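Local coordinates for protein DnaJ homolog subfamily C member 27-A (Xenopus laevis, PDB 6JMG) that binds GTP and magnesium as a Rab-family small GTPase fused to a DnaJ domain, and is possibly involved in regulating the MEK/ERK pathway, at residues A[31-36]-A[91-96]. Sequence-based numbering, arbitrary orientation.
With GTP (guanosine-5'-triphosphate), chain C.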
loop_
_atom_site.group_PDB
_atom_site.type_symbol
_atom_site.label_atom_id
_atom_site.label_comp_id
_atom_site.label_asym_id
_atom_site.label_seq_id
_atom_site.Cartn_x
_atom_site.Cartn_y
_atom_site.Cartn_z
ATOM N N CYS A 31 -2.929 -17.258 -13.158
ATOM C CA CYS A 31 -1.865 -17.900 -13.922
ATOM C C CYS A 31 -0.489 -17.380 -13.544
ATOM O O CYS A 31 0.475 -18.148 -13.584
ATOM C CB CYS A 31 -2.025 -17.704 -15.444
ATOM S SG CYS A 31 -3.455 -18.375 -16.295
ATOM N N ILE A 32 -0.378 -16.137 -13.072
ATOM C CA ILE A 32 0.880 -15.708 -12.470
ATOM C C ILE A 32 1.216 -16.585 -11.269
ATOM O O ILE A 32 2.344 -17.079 -11.138
ATOM C CB ILE A 32 0.817 -14.223 -12.078
ATOM C CG1 ILE A 32 0.877 -13.333 -13.326
ATOM C CG2 ILE A 32 1.969 -13.892 -11.166
ATOM C CD1 ILE A 32 0.594 -11.886 -13.017
ATOM N N ILE A 33 0.230 -16.847 -10.406
ATOM C CA ILE A 33 0.511 -17.617 -9.201
ATOM C C ILE A 33 0.850 -19.059 -9.560
ATOM O O ILE A 33 1.871 -19.607 -9.126
ATOM C CB ILE A 33 -0.687 -17.544 -8.243
ATOM C CG1 ILE A 33 -0.833 -16.119 -7.690
ATOM C CG2 ILE A 33 -0.546 -18.583 -7.125
ATOM C CD1 ILE A 33 -2.224 -15.809 -7.171
ATOM N N LYS A 34 0.072 -19.658 -10.454
ATOM C CA LYS A 34 0.320 -21.059 -10.747
ATOM C C LYS A 34 1.571 -21.258 -11.597
ATOM O O LYS A 34 2.197 -22.317 -11.490
ATOM C CB LYS A 34 -0.894 -21.648 -11.473
ATOM C CG LYS A 34 -2.083 -21.870 -10.585
ATOM C CD LYS A 34 -3.269 -22.402 -11.359
ATOM C CE LYS A 34 -4.254 -23.070 -10.406
ATOM N NZ LYS A 34 -5.664 -22.881 -10.836
ATOM N N ARG A 35 2.002 -20.228 -12.352
ATOM C CA ARG A 35 3.253 -20.321 -13.095
ATOM C C ARG A 35 4.447 -20.446 -12.156
ATOM O O ARG A 35 5.291 -21.336 -12.326
ATOM C CB ARG A 35 3.408 -19.107 -14.014
ATOM C CG ARG A 35 4.721 -19.039 -14.828
ATOM C CD ARG A 35 4.850 -20.191 -15.811
ATOM N NE ARG A 35 6.164 -20.220 -16.444
ATOM C CZ ARG A 35 6.371 -20.180 -17.758
ATOM N NH1 ARG A 35 5.338 -20.111 -18.599
ATOM N NH2 ARG A 35 7.619 -20.212 -18.232
ATOM N N TYR A 36 4.499 -19.619 -11.114
ATOM C CA TYR A 36 5.651 -19.666 -10.221
ATOM C C TYR A 36 5.525 -20.755 -9.151
ATOM O O TYR A 36 6.519 -21.407 -8.823
ATOM C CB TYR A 36 5.864 -18.297 -9.581
ATOM C CG TYR A 36 7.006 -18.245 -8.607
ATOM C CD1 TYR A 36 8.302 -18.009 -9.032
ATOM C CD2 TYR A 36 6.790 -18.441 -7.256
ATOM C CE1 TYR A 36 9.354 -17.961 -8.123
ATOM C CE2 TYR A 36 7.812 -18.390 -6.359
ATOM C CZ TYR A 36 9.090 -18.147 -6.783
ATOM O OH TYR A 36 10.103 -18.104 -5.847
ATOM N N GLY A 91 1.353 -9.075 1.648
ATOM C CA GLY A 91 1.735 -8.815 0.273
ATOM C C GLY A 91 0.515 -8.851 -0.637
ATOM O O GLY A 91 -0.419 -9.617 -0.403
ATOM N N VAL A 92 0.563 -8.023 -1.682
ATOM C CA VAL A 92 -0.495 -7.934 -2.690
ATOM C C VAL A 92 0.114 -8.071 -4.078
ATOM O O VAL A 92 1.073 -7.364 -4.416
ATOM C CB VAL A 92 -1.246 -6.598 -2.608
ATOM C CG1 VAL A 92 -2.118 -6.420 -3.855
ATOM C CG2 VAL A 92 -2.058 -6.513 -1.330
ATOM N N ILE A 93 -0.457 -8.954 -4.890
ATOM C CA ILE A 93 -0.103 -9.080 -6.298
ATOM C C ILE A 93 -1.193 -8.355 -7.078
ATOM O O ILE A 93 -2.321 -8.846 -7.210
ATOM C CB ILE A 93 0.055 -10.550 -6.705
ATOM C CG1 ILE A 93 1.189 -11.172 -5.896
ATOM C CG2 ILE A 93 0.445 -10.679 -8.146
ATOM C CD1 ILE A 93 1.304 -12.673 -6.024
ATOM N N LEU A 94 -0.862 -7.166 -7.571
ATOM C CA LEU A 94 -1.811 -6.303 -8.266
ATOM C C LEU A 94 -1.514 -6.348 -9.760
ATOM O O LEU A 94 -0.444 -5.910 -10.194
ATOM C CB LEU A 94 -1.725 -4.872 -7.733
ATOM C CG LEU A 94 -2.870 -3.939 -8.153
ATOM C CD1 LEU A 94 -4.164 -4.397 -7.538
ATOM C CD2 LEU A 94 -2.599 -2.522 -7.742
ATOM N N VAL A 95 -2.467 -6.843 -10.548
ATOM C CA VAL A 95 -2.187 -7.252 -11.918
ATOM C C VAL A 95 -3.108 -6.508 -12.870
ATOM O O VAL A 95 -4.285 -6.293 -12.566
ATOM C CB VAL A 95 -2.343 -8.780 -12.118
ATOM C CG1 VAL A 95 -1.751 -9.202 -13.478
ATOM C CG2 VAL A 95 -1.693 -9.581 -10.966
ATOM N N TYR A 96 -2.556 -6.118 -14.025
ATOM C CA TYR A 96 -3.343 -5.682 -15.172
ATOM C C TYR A 96 -2.746 -6.247 -16.454
ATOM O O TYR A 96 -1.676 -6.873 -16.458
ATOM C CB TYR A 96 -3.428 -4.164 -15.283
ATOM C CG TYR A 96 -2.127 -3.462 -15.519
ATOM C CD1 TYR A 96 -1.220 -3.254 -14.479
ATOM C CD2 TYR A 96 -1.818 -2.948 -16.771
ATOM C CE1 TYR A 96 -0.018 -2.570 -14.697
ATOM C CE2 TYR A 96 -0.635 -2.265 -17.001
ATOM C CZ TYR A 96 0.265 -2.076 -15.970
ATOM O OH TYR A 96 1.446 -1.397 -16.220
HETATM P PG GTP C . -10.235 -14.148 -12.812
HETATM O O1G GTP C . -9.876 -15.225 -11.812
HETATM O O2G GTP C . -10.294 -12.784 -12.172
HETATM O O3G GTP C . -11.584 -14.469 -13.430
HETATM O O3B GTP C . -9.120 -13.981 -13.974
HETATM P PB GTP C . -7.537 -14.116 -13.713
HETATM O O1B GTP C . -6.925 -12.784 -13.369
HETATM O O2B GTP C . -7.157 -15.118 -12.649
HETATM O O3A GTP C . -6.981 -14.522 -15.168
HETATM P PA GTP C . -6.354 -15.966 -15.482
HETATM O O1A GTP C . -5.093 -16.234 -14.698
HETATM O O2A GTP C . -7.349 -17.063 -15.245
HETATM O "O5'" GTP C . -6.088 -15.778 -17.043
HETATM C "C5'" GTP C . -7.138 -15.368 -17.884
HETATM C "C4'" GTP C . -6.810 -15.851 -19.292
HETATM O "O4'" GTP C . -5.674 -15.157 -19.730
HETATM C "C3'" GTP C . -6.450 -17.313 -19.384
HETATM O "O3'" GTP C . -6.953 -17.706 -20.624
HETATM C "C2'" GTP C . -4.944 -17.375 -19.473
HETATM O "O2'" GTP C . -4.444 -18.384 -20.321
HETATM C "C1'" GTP C . -4.639 -16.057 -20.114
HETATM N N9 GTP C . -3.352 -15.525 -19.666
HETATM C C8 GTP C . -2.948 -15.314 -18.371
HETATM N N7 GTP C . -1.705 -14.763 -18.401
HETATM C C5 GTP C . -1.322 -14.625 -19.691
HETATM C C6 GTP C . -0.170 -14.125 -20.275
HETATM O O6 GTP C . 0.759 -13.710 -19.587
HETATM N N1 GTP C . -0.072 -14.078 -21.650
HETATM C C2 GTP C . -1.098 -14.534 -22.441
HETATM N N2 GTP C . -0.960 -14.490 -23.759
HETATM N N3 GTP C . -2.249 -15.036 -21.857
HETATM C C4 GTP C . -2.354 -15.086 -20.504
#
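Ile-32 and Val-95 meet tip to tip, and their methyl groups form the main apolar touch between helix and strand. Ile-32 CD1 lies 3.6 Å from Val-95 CG1 and 3.8 Å from Val-95 CG2, so one methyl rests against both branches of the valine. The extended chain of Ile-32 (chi2 171°) carries CD1 that far. A looser apolar pair lies further along the helix, where Ile-33 CG1 is 4.4 Å from Ile-93 CD1. Ile-93 and Val-95 alternate with Leu-94, which places both on the helix-facing side of the strand. All four residues are buried.

Polar contact is made with the nucleotide. Cys-31 N donates a hydrogen bond to GTP O1A, 2.8 Å long and bent to 142° at the hydrogen. The amide belongs to the first turn of the helix that follows the P-loop, as in other Ras-type GTPases. Within the helix, Arg-35 N bonds to Cys-31 O at 2.9 Å.

Val-95 also touches Val-27 of the P-loop and Asn-134 on strand 128-134. Strand 91-97 runs between the parallel strands 15-22 and 128-134. Helix 29-38 packs on this part of the sheet beside helix 171-187, whose Met-174 and Phe-175 touch Ile-32 and Ile-93, respectively.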